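Local coordinates for orotate phosphoribosyltransferase (Aeropyrum pernix, PDB 2YZK), which probably catalyses the magnesium-dependent transfer of ribosyl phosphate from 5-phosphoribose 1-diphosphate to orotate, forming orotidine monophosphate in pyrimidine biosynthesis, at residues I29-L34 against L140-R145; V43-L48 against A73-L78; A3-K8 against E38-V43. One frame throughout, in Å; residues are numbered along the deposited sequence.

Contact 1 of 3, residues I29-L34 against L140-R145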
ATOM      1  N   ILE A  29      15.054 -12.150  -3.269  1.00 16.22           N
ATOM      2  CA  ILE A  29      14.874 -10.709  -3.363  1.00 18.01           C
ATOM      3  C   ILE A  29      13.614 -10.273  -2.630  1.00 18.30           C
ATOM      4  O   ILE A  29      12.561 -10.892  -2.773  1.00 18.63           O
ATOM      5  CB  ILE A  29      14.774 -10.263  -4.842  1.00 20.16           C
ATOM      6  CG1 ILE A  29      16.096 -10.529  -5.563  1.00 21.20           C
ATOM      7  CG2 ILE A  29      14.400  -8.804  -4.922  1.00 20.64           C
ATOM      8  CD1 ILE A  29      17.131  -9.417  -5.441  1.00 23.79           C
ATOM      9  N   ASP A  30      13.724  -9.216  -1.833  1.00 18.19           N
ATOM     10  CA  ASP A  30      12.567  -8.709  -1.104  1.00 17.20           C
ATOM     11  C   ASP A  30      12.673  -7.200  -0.931  1.00 17.15           C
ATOM     12  O   ASP A  30      13.251  -6.705   0.037  1.00 14.40           O
ATOM     13  CB  ASP A  30      12.444  -9.377   0.267  1.00 15.27           C
ATOM     14  CG  ASP A  30      11.121  -9.067   0.940  1.00 18.32           C
ATOM     15  OD1 ASP A  30      10.338  -8.284   0.356  1.00 13.21           O
ATOM     16  OD2 ASP A  30      10.862  -9.598   2.043  1.00 18.83           O
HETATM   17  N   MSE A  31      12.097  -6.477  -1.884  1.00 20.84           N
HETATM   18  CA  MSE A  31      12.124  -5.023  -1.882  1.00 17.66           C
HETATM   19  C   MSE A  31      11.335  -4.431  -0.715  1.00 14.80           C
HETATM   20  O   MSE A  31      11.515  -3.267  -0.356  1.00 11.91           O
HETATM   21  CB  MSE A  31      11.559  -4.511  -3.208  1.00 20.23           C
HETATM   22  CG  MSE A  31      12.447  -3.532  -3.956  1.00 27.57           C
HETATM   23 SE   MSE A  31      14.177  -4.041  -4.202  1.00 30.81          SE
HETATM   24  CE  MSE A  31      14.066  -5.819  -4.477  1.00 28.47           C
ATOM     25  N   ARG A  32      10.459  -5.235  -0.123  1.00 13.00           N
ATOM     26  CA  ARG A  32       9.654  -4.762   0.997  1.00 11.10           C
ATOM     27  C   ARG A  32      10.532  -4.358   2.177  1.00 10.21           C
ATOM     28  O   ARG A  32      10.164  -3.488   2.965  1.00  8.89           O
ATOM     29  CB  ARG A  32       8.664  -5.848   1.432  1.00 10.82           C
ATOM     30  CG  ARG A  32       7.608  -6.184   0.382  1.00 11.88           C
ATOM     31  CD  ARG A  32       6.777  -7.391   0.800  1.00 11.07           C
ATOM     32  NE  ARG A  32       7.616  -8.559   1.052  1.00 12.26           N
ATOM     33  CZ  ARG A  32       7.155  -9.751   1.422  1.00 13.99           C
ATOM     34  NH1 ARG A  32       5.853  -9.946   1.584  1.00 13.30           N
ATOM     35  NH2 ARG A  32       8.003 -10.747   1.641  1.00 13.14           N
ATOM     36  N   ARG A  33      11.699  -4.979   2.296  1.00 10.56           N
ATOM     37  CA  ARG A  33      12.591  -4.664   3.404  1.00 10.94           C
ATOM     38  C   ARG A  33      13.142  -3.242   3.372  1.00 10.80           C
ATOM     39  O   ARG A  33      13.659  -2.752   4.368  1.00 10.47           O
ATOM     40  CB  ARG A  33      13.724  -5.685   3.468  1.00 11.52           C
ATOM     41  CG  ARG A  33      13.227  -7.091   3.774  1.00 15.11           C
ATOM     42  CD  ARG A  33      14.374  -8.074   3.847  1.00 17.16           C
ATOM     43  NE  ARG A  33      15.175  -7.923   5.059  1.00 18.53           N
ATOM     44  CZ  ARG A  33      14.836  -8.419   6.246  1.00 20.94           C
ATOM     45  NH1 ARG A  33      13.704  -9.099   6.392  1.00 21.28           N
ATOM     46  NH2 ARG A  33      15.639  -8.252   7.291  1.00 21.25           N
ATOM     47  N   LEU A  34      13.021  -2.565   2.236  1.00 10.79           N
ATOM     48  CA  LEU A  34      13.501  -1.192   2.153  1.00 10.21           C
ATOM     49  C   LEU A  34      12.542  -0.245   2.875  1.00  9.97           C
ATOM     50  O   LEU A  34      12.925   0.852   3.284  1.00 10.09           O
ATOM     51  CB  LEU A  34      13.618  -0.752   0.697  1.00 10.73           C
ATOM     52  CG  LEU A  34      14.541  -1.568  -0.203  1.00 12.82           C
ATOM     53  CD1 LEU A  34      14.597  -0.899  -1.564  1.00 13.23           C
ATOM     54  CD2 LEU A  34      15.937  -1.644   0.402  1.00 14.25           C
ATOM     55  N   LEU A 140       6.655   1.059 -14.203  1.00  9.45           N
ATOM     56  CA  LEU A 140       7.861   1.407 -13.478  1.00 10.26           C
ATOM     57  C   LEU A 140       8.079   0.471 -12.296  1.00  9.59           C
ATOM     58  O   LEU A 140       7.167   0.243 -11.509  1.00  9.05           O
ATOM     59  CB  LEU A 140       7.728   2.859 -13.001  1.00  9.97           C
ATOM     60  CG  LEU A 140       8.710   3.411 -11.974  1.00 10.54           C
ATOM     61  CD1 LEU A 140      10.093   3.472 -12.584  1.00 12.43           C
ATOM     62  CD2 LEU A 140       8.244   4.796 -11.525  1.00  9.43           C
ATOM     63  N   VAL A 141       9.286  -0.078 -12.189  1.00  8.77           N
ATOM     64  CA  VAL A 141       9.620  -0.975 -11.090  1.00  9.72           C
ATOM     65  C   VAL A 141      11.002  -0.639 -10.537  1.00  7.96           C
ATOM     66  O   VAL A 141      11.786   0.059 -11.178  1.00  9.70           O
ATOM     67  CB  VAL A 141       9.619  -2.468 -11.522  1.00 10.16           C
ATOM     68  CG1 VAL A 141       8.267  -2.843 -12.108  1.00 10.10           C
ATOM     69  CG2 VAL A 141      10.728  -2.729 -12.530  1.00 11.69           C
ATOM     70  N   LEU A 142      11.283  -1.131  -9.338  1.00  8.30           N
ATOM     71  CA  LEU A 142      12.574  -0.903  -8.705  1.00  9.79           C
ATOM     72  C   LEU A 142      13.593  -1.861  -9.300  1.00 10.04           C
ATOM     73  O   LEU A 142      14.691  -1.457  -9.691  1.00 10.72           O
ATOM     74  CB  LEU A 142      12.480  -1.140  -7.195  1.00 11.64           C
ATOM     75  CG  LEU A 142      11.874  -0.013  -6.364  1.00 13.72           C
ATOM     76  CD1 LEU A 142      11.596  -0.522  -4.955  1.00 14.49           C
ATOM     77  CD2 LEU A 142      12.832   1.180  -6.341  1.00 14.19           C
ATOM     78  N   VAL A 143      13.213  -3.130  -9.376  1.00  9.44           N
ATOM     79  CA  VAL A 143      14.093  -4.159  -9.911  1.00 10.32           C
ATOM     80  C   VAL A 143      13.436  -5.037 -10.966  1.00 10.65           C
ATOM     81  O   VAL A 143      12.343  -5.568 -10.767  1.00 11.51           O
ATOM     82  CB  VAL A 143      14.624  -5.079  -8.781  1.00 10.52           C
ATOM     83  CG1 VAL A 143      15.434  -6.227  -9.379  1.00 11.32           C
ATOM     84  CG2 VAL A 143      15.487  -4.279  -7.822  1.00  9.37           C
ATOM     85  N   ASP A 144      14.108  -5.178 -12.102  1.00 11.04           N
ATOM     86  CA  ASP A 144      13.607  -6.033 -13.168  1.00 13.02           C
ATOM     87  C   ASP A 144      14.485  -7.279 -13.140  1.00 13.23           C
ATOM     88  O   ASP A 144      15.707  -7.183 -13.251  1.00 12.77           O
ATOM     89  CB  ASP A 144      13.713  -5.322 -14.522  1.00 12.69           C
ATOM     90  CG  ASP A 144      13.310  -6.211 -15.692  1.00 14.58           C
ATOM     91  OD1 ASP A 144      12.675  -7.263 -15.460  1.00 12.89           O
ATOM     92  OD2 ASP A 144      13.622  -5.850 -16.849  1.00 13.01           O
ATOM     93  N   ARG A 145      13.871  -8.445 -12.968  1.00 12.99           N
ATOM     94  CA  ARG A 145      14.642  -9.676 -12.923  1.00 15.05           C
ATOM     95  C   ARG A 145      15.273  -9.972 -14.277  1.00 15.04           C
ATOM     96  O   ARG A 145      16.209 -10.767 -14.371  1.00 16.29           O
ATOM     97  CB  ARG A 145      13.758 -10.848 -12.496  1.00 14.97           C
ATOM     98  CG  ARG A 145      13.291 -10.792 -11.046  1.00 16.24           C
ATOM     99  CD  ARG A 145      12.656 -12.118 -10.657  1.00 17.84           C
ATOM    100  NE  ARG A 145      13.614 -13.207 -10.835  1.00 18.45           N
ATOM    101  CZ  ARG A 145      14.499 -13.587  -9.919  1.00 19.79           C
ATOM    102  NH1 ARG A 145      14.546 -12.980  -8.740  1.00 19.18           N
ATOM    103  NH2 ARG A 145      15.361 -14.556 -10.194  1.00 17.25           N
TER
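Met31, present as selenomethionine, lies across the isobutyl group of Leu142, its CG only 3.3 Å from Leu142 CD1, a tighter fit than two carbons usually allow. The Met31 chain bends at both chi2 (50°) and chi3 (36°), which curls SE and CE toward Val143. There the two atoms share one neighbour: Met31 SE is 3.9 Å from Val143 CG2, and Met31 CE is equally far from it. Met31 and Val143 cross at about a right angle, and Val143 offers the methyl that stands anti to its own carbonyl carbon. Leu142 and Val143 can both face Met31 because the chain turns a corner at 142, where strand 135-141 gives way to the short strand 143-144. At the edge of this apolar patch Ile29 CG1 comes within 4.3 Å of Arg145 NH1, approaching the guanidinium obliquely; Arg145 NE is held in turn by a salt bridge to Glu147. Asp30 OD1 accepts the backbone N of Arg32 in an Asx turn, and the Arg32 guanidinium grips the same carboxylate with two nitrogens: Arg32 NE is 2.8 Å from Asp30 OD1 in a nearly straight bond (168°), while Arg32 NH2 comes to Asp30 OD2 from above the carboxylate plane, at 3.1 Å. Arg32 N and NE reach OD1 from opposite faces of that plane, which should restrict its rotation. Leu6 of helix 2-9 also packs on Met31, and Ala44 and Leu48 of helix 38-58 on Leu142. Arg145, whose side chain touches Thr117, probably binds orotate, as Thr117 probably does. The arrangement is that of a type I phosphoribosyltransferase, the N-terminal part of the chain packing at the C-terminal end of the central parallel sheet, beside the active site.

Contact 2 of 3, residues V43-L48 against A73-L78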
ATOM      1  N   VAL A  43      15.854   6.724  -0.753  1.00 12.19           N
ATOM      2  CA  VAL A  43      16.788   6.566  -1.862  1.00 12.31           C
ATOM      3  C   VAL A  43      16.031   5.912  -3.015  1.00 11.08           C
ATOM      4  O   VAL A  43      16.141   6.326  -4.171  1.00 10.80           O
ATOM      5  CB  VAL A  43      17.990   5.666  -1.463  1.00 14.88           C
ATOM      6  CG1 VAL A  43      18.848   5.362  -2.681  1.00 18.21           C
ATOM      7  CG2 VAL A  43      18.824   6.361  -0.401  1.00 16.12           C
ATOM      8  N   ALA A  44      15.238   4.899  -2.680  1.00  9.67           N
ATOM      9  CA  ALA A  44      14.455   4.166  -3.670  1.00 10.33           C
ATOM     10  C   ALA A  44      13.449   5.072  -4.362  1.00  9.88           C
ATOM     11  O   ALA A  44      13.303   5.025  -5.581  1.00  9.72           O
ATOM     12  CB  ALA A  44      13.724   3.002  -3.000  1.00 11.16           C
ATOM     13  N   LEU A  45      12.756   5.892  -3.581  1.00  9.39           N
ATOM     14  CA  LEU A  45      11.763   6.795  -4.142  1.00  9.16           C
ATOM     15  C   LEU A  45      12.402   7.800  -5.087  1.00 10.43           C
ATOM     16  O   LEU A  45      11.858   8.085  -6.154  1.00  9.35           O
ATOM     17  CB  LEU A  45      11.017   7.534  -3.029  1.00 10.53           C
ATOM     18  CG  LEU A  45       9.984   6.715  -2.253  1.00 11.36           C
ATOM     19  CD1 LEU A  45       9.415   7.568  -1.137  1.00 12.71           C
ATOM     20  CD2 LEU A  45       8.869   6.247  -3.187  1.00 12.47           C
ATOM     21  N   ASP A  46      13.554   8.337  -4.700  1.00  9.92           N
ATOM     22  CA  ASP A  46      14.223   9.309  -5.549  1.00 11.40           C
ATOM     23  C   ASP A  46      14.639   8.685  -6.874  1.00 11.34           C
ATOM     24  O   ASP A  46      14.541   9.321  -7.924  1.00  9.26           O
ATOM     25  CB  ASP A  46      15.444   9.901  -4.839  1.00 12.81           C
ATOM     26  CG  ASP A  46      15.060  10.750  -3.641  1.00 15.45           C
ATOM     27  OD1 ASP A  46      14.004  11.418  -3.701  1.00 18.01           O
ATOM     28  OD2 ASP A  46      15.814  10.763  -2.647  1.00 22.31           O
ATOM     29  N   LEU A  47      15.100   7.439  -6.825  1.00 10.19           N
ATOM     30  CA  LEU A  47      15.512   6.750  -8.043  1.00 11.56           C
ATOM     31  C   LEU A  47      14.299   6.445  -8.926  1.00 10.08           C
ATOM     32  O   LEU A  47      14.385   6.510 -10.149  1.00 11.81           O
ATOM     33  CB  LEU A  47      16.262   5.460  -7.692  1.00 11.42           C
ATOM     34  CG  LEU A  47      17.655   5.656  -7.075  1.00 14.95           C
ATOM     35  CD1 LEU A  47      18.219   4.312  -6.646  1.00 11.64           C
ATOM     36  CD2 LEU A  47      18.577   6.334  -8.086  1.00 15.27           C
ATOM     37  N   LEU A  48      13.171   6.113  -8.304  1.00  8.56           N
ATOM     38  CA  LEU A  48      11.948   5.829  -9.054  1.00  9.47           C
ATOM     39  C   LEU A  48      11.458   7.096  -9.762  1.00  9.48           C
ATOM     40  O   LEU A  48      11.010   7.048 -10.908  1.00 10.13           O
ATOM     41  CB  LEU A  48      10.850   5.299  -8.121  1.00  9.20           C
ATOM     42  CG  LEU A  48      11.006   3.836  -7.691  1.00  9.89           C
ATOM     43  CD1 LEU A  48      10.156   3.561  -6.473  1.00 11.21           C
ATOM     44  CD2 LEU A  48      10.610   2.919  -8.839  1.00 11.09           C
ATOM     45  N   ALA A  73       3.720   3.076  -4.781  1.00  9.05           N
ATOM     46  CA  ALA A  73       2.812   3.910  -5.559  1.00  8.10           C
ATOM     47  C   ALA A  73       2.218   5.003  -4.680  1.00  9.37           C
ATOM     48  O   ALA A  73       2.127   6.162  -5.089  1.00  9.62           O
ATOM     49  CB  ALA A  73       1.695   3.062  -6.157  1.00  9.23           C
ATOM     50  N   ALA A  74       1.815   4.633  -3.468  1.00  8.88           N
ATOM     51  CA  ALA A  74       1.224   5.600  -2.546  1.00 11.71           C
ATOM     52  C   ALA A  74       2.220   6.698  -2.180  1.00 12.37           C
ATOM     53  O   ALA A  74       1.864   7.872  -2.136  1.00 10.89           O
ATOM     54  CB  ALA A  74       0.730   4.893  -1.280  1.00  8.94           C
HETATM   55  N   MSE A  75       3.465   6.313  -1.916  1.00 17.43           N
HETATM   56  CA  MSE A  75       4.485   7.286  -1.556  1.00 12.23           C
HETATM   57  C   MSE A  75       4.824   8.201  -2.730  1.00 11.36           C
HETATM   58  O   MSE A  75       5.054   9.388  -2.536  1.00  9.04           O
HETATM   59  CB  MSE A  75       5.731   6.568  -1.028  1.00 13.93           C
HETATM   60  CG  MSE A  75       5.441   5.773   0.243  1.00 17.77           C
HETATM   61 SE   MSE A  75       6.818   4.751   0.809  1.00 28.96          SE
HETATM   62  CE  MSE A  75       7.843   6.046   1.508  1.00 24.97           C
ATOM     63  N   LEU A  76       4.852   7.648  -3.940  1.00  8.94           N
ATOM     64  CA  LEU A  76       5.124   8.447  -5.134  1.00  8.21           C
ATOM     65  C   LEU A  76       3.985   9.430  -5.389  1.00  8.14           C
ATOM     66  O   LEU A  76       4.215  10.586  -5.750  1.00  8.75           O
ATOM     67  CB  LEU A  76       5.295   7.550  -6.362  1.00  6.40           C
ATOM     68  CG  LEU A  76       6.579   6.727  -6.428  1.00  6.63           C
ATOM     69  CD1 LEU A  76       6.484   5.733  -7.585  1.00  9.26           C
ATOM     70  CD2 LEU A  76       7.785   7.658  -6.600  1.00  8.81           C
ATOM     71  N   ALA A  77       2.754   8.966  -5.207  1.00  7.92           N
ATOM     72  CA  ALA A  77       1.592   9.821  -5.414  1.00  9.10           C
ATOM     73  C   ALA A  77       1.616  11.002  -4.445  1.00  9.02           C
ATOM     74  O   ALA A  77       1.327  12.133  -4.834  1.00  8.82           O
ATOM     75  CB  ALA A  77       0.302   9.008  -5.246  1.00  9.05           C
ATOM     76  N   LEU A  78       1.969  10.747  -3.187  1.00  9.75           N
ATOM     77  CA  LEU A  78       2.034  11.821  -2.198  1.00 10.31           C
ATOM     78  C   LEU A  78       3.150  12.813  -2.547  1.00 10.36           C
ATOM     79  O   LEU A  78       2.965  14.030  -2.454  1.00  9.63           O
ATOM     80  CB  LEU A  78       2.270  11.245  -0.792  1.00 11.19           C
ATOM     81  CG  LEU A  78       2.293  12.246   0.376  1.00 10.83           C
ATOM     82  CD1 LEU A  78       0.978  13.018   0.434  1.00 10.04           C
ATOM     83  CD2 LEU A  78       2.530  11.503   1.682  1.00 12.16           C
TER
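Leu45 straddles the base of Met75: both prongs of its fork, CD1 and CD2, stand 3.8 Å from Met75 CB, which sits in the cleft between them. Met75, a selenomethionine, runs its chain across Leu45 at about a right angle and bends at its last torsion (chi3 76°), bringing its CE methyl to 3.4 Å from Leu45 CD1, closer than carbons normally pack. On the other prong, Leu45 CD2 meets Leu76 CD2 at 3.8 Å, the two leucines sliding past each other in opposite directions. That Leu76 methyl is the reciprocal bump. It drops into the hollow between Leu45 and Leu48, one turn apart, with Leu48 CB 4.2 Å from Leu76 CD2 and the carbonyl oxygen of Leu45 also beside it. The helices, 38-58 and 70-80, flank strand 61-65 in sequence, and 70-80 forms the beta-alpha-beta crossover to the parallel strand 84-87 of the Rossmann-like core. Their short segments cross at -68°, with axes 10.6 Å apart, so the interlock is confined to a few side chains. An alanine in place of Leu45 would remove both prongs, and Met75 CE and Leu76 CD2 would probably be left facing a gap and freer to turn. Trp72 adds to the wall around Leu45 and Leu48, while Leu78 of the second subunit packs on both Leu45 and Met75.

Contact 3 of 3, residues A3-K8 against E38-V43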
ATOM      1  N   ALA A   3      21.938  -1.420  -5.057  1.00 36.33           N
ATOM      2  CA  ALA A   3      22.755  -2.531  -4.570  1.00 34.06           C
ATOM      3  C   ALA A   3      23.219  -2.385  -3.122  1.00 32.53           C
ATOM      4  O   ALA A   3      23.007  -3.279  -2.305  1.00 30.69           O
ATOM      5  CB  ALA A   3      23.961  -2.726  -5.485  1.00 33.88           C
ATOM      6  N   LYS A   4      23.853  -1.259  -2.808  1.00 30.76           N
ATOM      7  CA  LYS A   4      24.344  -1.022  -1.457  1.00 30.04           C
ATOM      8  C   LYS A   4      23.213  -1.022  -0.432  1.00 27.86           C
ATOM      9  O   LYS A   4      23.283  -1.722   0.580  1.00 26.64           O
ATOM     10  CB  LYS A   4      25.096   0.310  -1.396  1.00 33.18           C
ATOM     11  CG  LYS A   4      26.328   0.370  -2.288  1.00 35.33           C
ATOM     12  CD  LYS A   4      27.063   1.693  -2.131  1.00 38.11           C
ATOM     13  CE  LYS A   4      28.270   1.769  -3.055  1.00 38.87           C
ATOM     14  NZ  LYS A   4      29.244   0.672  -2.787  1.00 41.00           N
ATOM     15  N   VAL A   5      22.172  -0.240  -0.704  1.00 25.28           N
ATOM     16  CA  VAL A   5      21.020  -0.140   0.188  1.00 23.39           C
ATOM     17  C   VAL A   5      20.311  -1.484   0.331  1.00 22.09           C
ATOM     18  O   VAL A   5      19.860  -1.848   1.417  1.00 20.71           O
ATOM     19  CB  VAL A   5      20.003   0.894  -0.335  1.00 24.28           C
ATOM     20  CG1 VAL A   5      18.847   1.017   0.632  1.00 24.72           C
ATOM     21  CG2 VAL A   5      20.682   2.241  -0.530  1.00 25.10           C
ATOM     22  N   LEU A   6      20.216  -2.216  -0.774  1.00 20.93           N
ATOM     23  CA  LEU A   6      19.562  -3.515  -0.772  1.00 20.84           C
ATOM     24  C   LEU A   6      20.286  -4.489   0.146  1.00 20.94           C
ATOM     25  O   LEU A   6      19.658  -5.200   0.930  1.00 19.86           O
ATOM     26  CB  LEU A   6      19.509  -4.080  -2.195  1.00 20.93           C
ATOM     27  CG  LEU A   6      18.611  -3.320  -3.176  1.00 21.00           C
ATOM     28  CD1 LEU A   6      18.744  -3.912  -4.573  1.00 21.02           C
ATOM     29  CD2 LEU A   6      17.168  -3.396  -2.702  1.00 21.71           C
ATOM     30  N   LYS A   7      21.612  -4.512   0.052  1.00 20.81           N
ATOM     31  CA  LYS A   7      22.416  -5.405   0.878  1.00 22.91           C
ATOM     32  C   LYS A   7      22.251  -5.040   2.351  1.00 22.91           C
ATOM     33  O   LYS A   7      22.077  -5.917   3.201  1.00 22.81           O
ATOM     34  CB  LYS A   7      23.894  -5.309   0.479  1.00 24.94           C
ATOM     35  CG  LYS A   7      24.792  -6.315   1.187  1.00 27.88           C
ATOM     36  CD  LYS A   7      26.266  -6.113   0.841  1.00 29.98           C
ATOM     37  CE  LYS A   7      26.784  -4.769   1.337  1.00 31.29           C
ATOM     38  NZ  LYS A   7      28.253  -4.625   1.132  1.00 31.42           N
ATOM     39  N   LYS A   8      22.292  -3.742   2.639  1.00 22.66           N
ATOM     40  CA  LYS A   8      22.155  -3.235   4.004  1.00 22.52           C
ATOM     41  C   LYS A   8      20.859  -3.681   4.678  1.00 20.86           C
ATOM     42  O   LYS A   8      20.853  -4.068   5.849  1.00 18.41           O
ATOM     43  CB  LYS A   8      22.191  -1.705   4.005  1.00 25.52           C
ATOM     44  CG  LYS A   8      23.390  -1.080   3.303  1.00 30.06           C
ATOM     45  CD  LYS A   8      24.687  -1.277   4.075  1.00 32.97           C
ATOM     46  CE  LYS A   8      25.844  -0.582   3.373  1.00 34.23           C
ATOM     47  NZ  LYS A   8      27.127  -0.737   4.112  1.00 36.11           N
ATOM     48  N   GLU A  38      13.608   4.733   6.658  1.00 13.03           N
ATOM     49  CA  GLU A  38      13.388   5.946   5.876  1.00 13.60           C
ATOM     50  C   GLU A  38      14.559   6.241   4.945  1.00 13.71           C
ATOM     51  O   GLU A  38      14.362   6.638   3.803  1.00 14.31           O
ATOM     52  CB  GLU A  38      13.132   7.142   6.807  1.00 14.93           C
ATOM     53  CG  GLU A  38      12.766   8.459   6.106  1.00 15.93           C
ATOM     54  CD  GLU A  38      13.964   9.180   5.496  1.00 18.98           C
ATOM     55  OE1 GLU A  38      15.080   9.054   6.040  1.00 19.78           O
ATOM     56  OE2 GLU A  38      13.787   9.891   4.483  1.00 20.91           O
ATOM     57  N   SER A  39      15.777   6.029   5.426  1.00 14.16           N
ATOM     58  CA  SER A  39      16.947   6.290   4.602  1.00 15.55           C
ATOM     59  C   SER A  39      16.889   5.462   3.326  1.00 14.32           C
ATOM     60  O   SER A  39      17.146   5.966   2.230  1.00 15.69           O
ATOM     61  CB  SER A  39      18.226   5.955   5.373  1.00 17.87           C
ATOM     62  OG  SER A  39      19.361   6.070   4.536  1.00 23.39           O
ATOM     63  N   SER A  40      16.528   4.194   3.478  1.00 12.06           N
ATOM     64  CA  SER A  40      16.457   3.279   2.352  1.00 12.01           C
ATOM     65  C   SER A  40      15.303   3.545   1.399  1.00 11.86           C
ATOM     66  O   SER A  40      15.508   3.607   0.184  1.00 12.14           O
ATOM     67  CB  SER A  40      16.391   1.839   2.868  1.00 12.17           C
ATOM     68  OG  SER A  40      17.541   1.552   3.651  1.00 14.99           O
ATOM     69  N   TYR A  41      14.089   3.707   1.915  1.00 11.31           N
ATOM     70  CA  TYR A  41      12.994   3.941   0.988  1.00 11.28           C
ATOM     71  C   TYR A  41      13.081   5.302   0.307  1.00 11.71           C
ATOM     72  O   TYR A  41      12.594   5.462  -0.811  1.00 10.43           O
ATOM     73  CB  TYR A  41      11.614   3.703   1.644  1.00 11.05           C
ATOM     74  CG  TYR A  41      11.115   4.687   2.685  1.00  8.51           C
ATOM     75  CD1 TYR A  41      10.912   6.032   2.381  1.00  7.73           C
ATOM     76  CD2 TYR A  41      10.732   4.237   3.947  1.00  8.57           C
ATOM     77  CE1 TYR A  41      10.327   6.907   3.311  1.00 10.08           C
ATOM     78  CE2 TYR A  41      10.149   5.092   4.877  1.00  9.74           C
ATOM     79  CZ  TYR A  41       9.947   6.425   4.556  1.00 11.81           C
ATOM     80  OH  TYR A  41       9.364   7.262   5.484  1.00 12.55           O
ATOM     81  N   SER A  42      13.727   6.269   0.954  1.00 11.04           N
ATOM     82  CA  SER A  42      13.866   7.587   0.347  1.00 13.26           C
ATOM     83  C   SER A  42      14.794   7.520  -0.860  1.00 12.67           C
ATOM     84  O   SER A  42      14.551   8.182  -1.871  1.00 13.69           O
ATOM     85  CB  SER A  42      14.400   8.598   1.358  1.00 15.52           C
ATOM     86  OG  SER A  42      13.370   8.985   2.249  1.00 21.31           O
ATOM     87  N   VAL A  43      15.854   6.724  -0.753  1.00 12.19           N
ATOM     88  CA  VAL A  43      16.788   6.566  -1.862  1.00 12.31           C
ATOM     89  C   VAL A  43      16.031   5.912  -3.015  1.00 11.08           C
ATOM     90  O   VAL A  43      16.141   6.326  -4.171  1.00 10.80           O
ATOM     91  CB  VAL A  43      17.990   5.666  -1.463  1.00 14.88           C
ATOM     92  CG1 VAL A  43      18.848   5.362  -2.681  1.00 18.21           C
ATOM     93  CG2 VAL A  43      18.824   6.361  -0.401  1.00 16.12           C
TER
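The N-terminal helix 2-9 meets the first turns of helix 38-58 here, a helix-helix contact away from the annotated substrate-binding residues. The helices come close, with Val5 CA 6.1 Å from Ser40 CA, and one valine carries the contact. Val5 CG1, the branch anti to its backbone N (chi1 -178°), presses on the small side chain of Ser40, lying 3.4 Å from Ser40 CB, a tight carbon pair, and 3.3 Å from Ser40 OG. Val5 CG1 meets the hydroxyl by van der Waals contact alone; Ser40 OG is hydrogen-bonded to Asp37 OD2, just before the segment, which fixes it while Val5 leans on its flank. The other branch reaches one turn further along, Val5 CG2 standing a looser 4.2 Å from Val43 CG1. Val5 thus spans Ser40 and Val43 on one side of helix 38-58. Tyr41, whose CB leads away from helix 2-9, packs on Trp72 and Met75 of helix 70-80, and its OH is hydrogen-bonded to Lys82 O of the second subunit. Leu6, next to Val5, packs on Met31 and Leu34 of the loop after strand 24-29 and on Ile169 of helix 166-172.

Contacts 1 and 2 are buried, whereas contact 3 is only partly so and lies farthest from the chain centre. Helix 38-58 supplies a segment to contacts 2 and 3, which overlap at Val43, a residue that touches only in contact 3; the helix also packs against contact 1, its Leu48 CG lying 3.5 Å from Leu142 CD2. Tyr41 ties contact 3 to Met75 of contact 2, while Leu6 of contact 3 packs on Met31 of contact 1. None has a hydrogen bond across its segments. Contact 2 is wholly apolar and lies at the dimer interface; contact 1 grades from apolar packing to an arginine of the probable orotate site; contact 3 sets a valine against a serine near the surface.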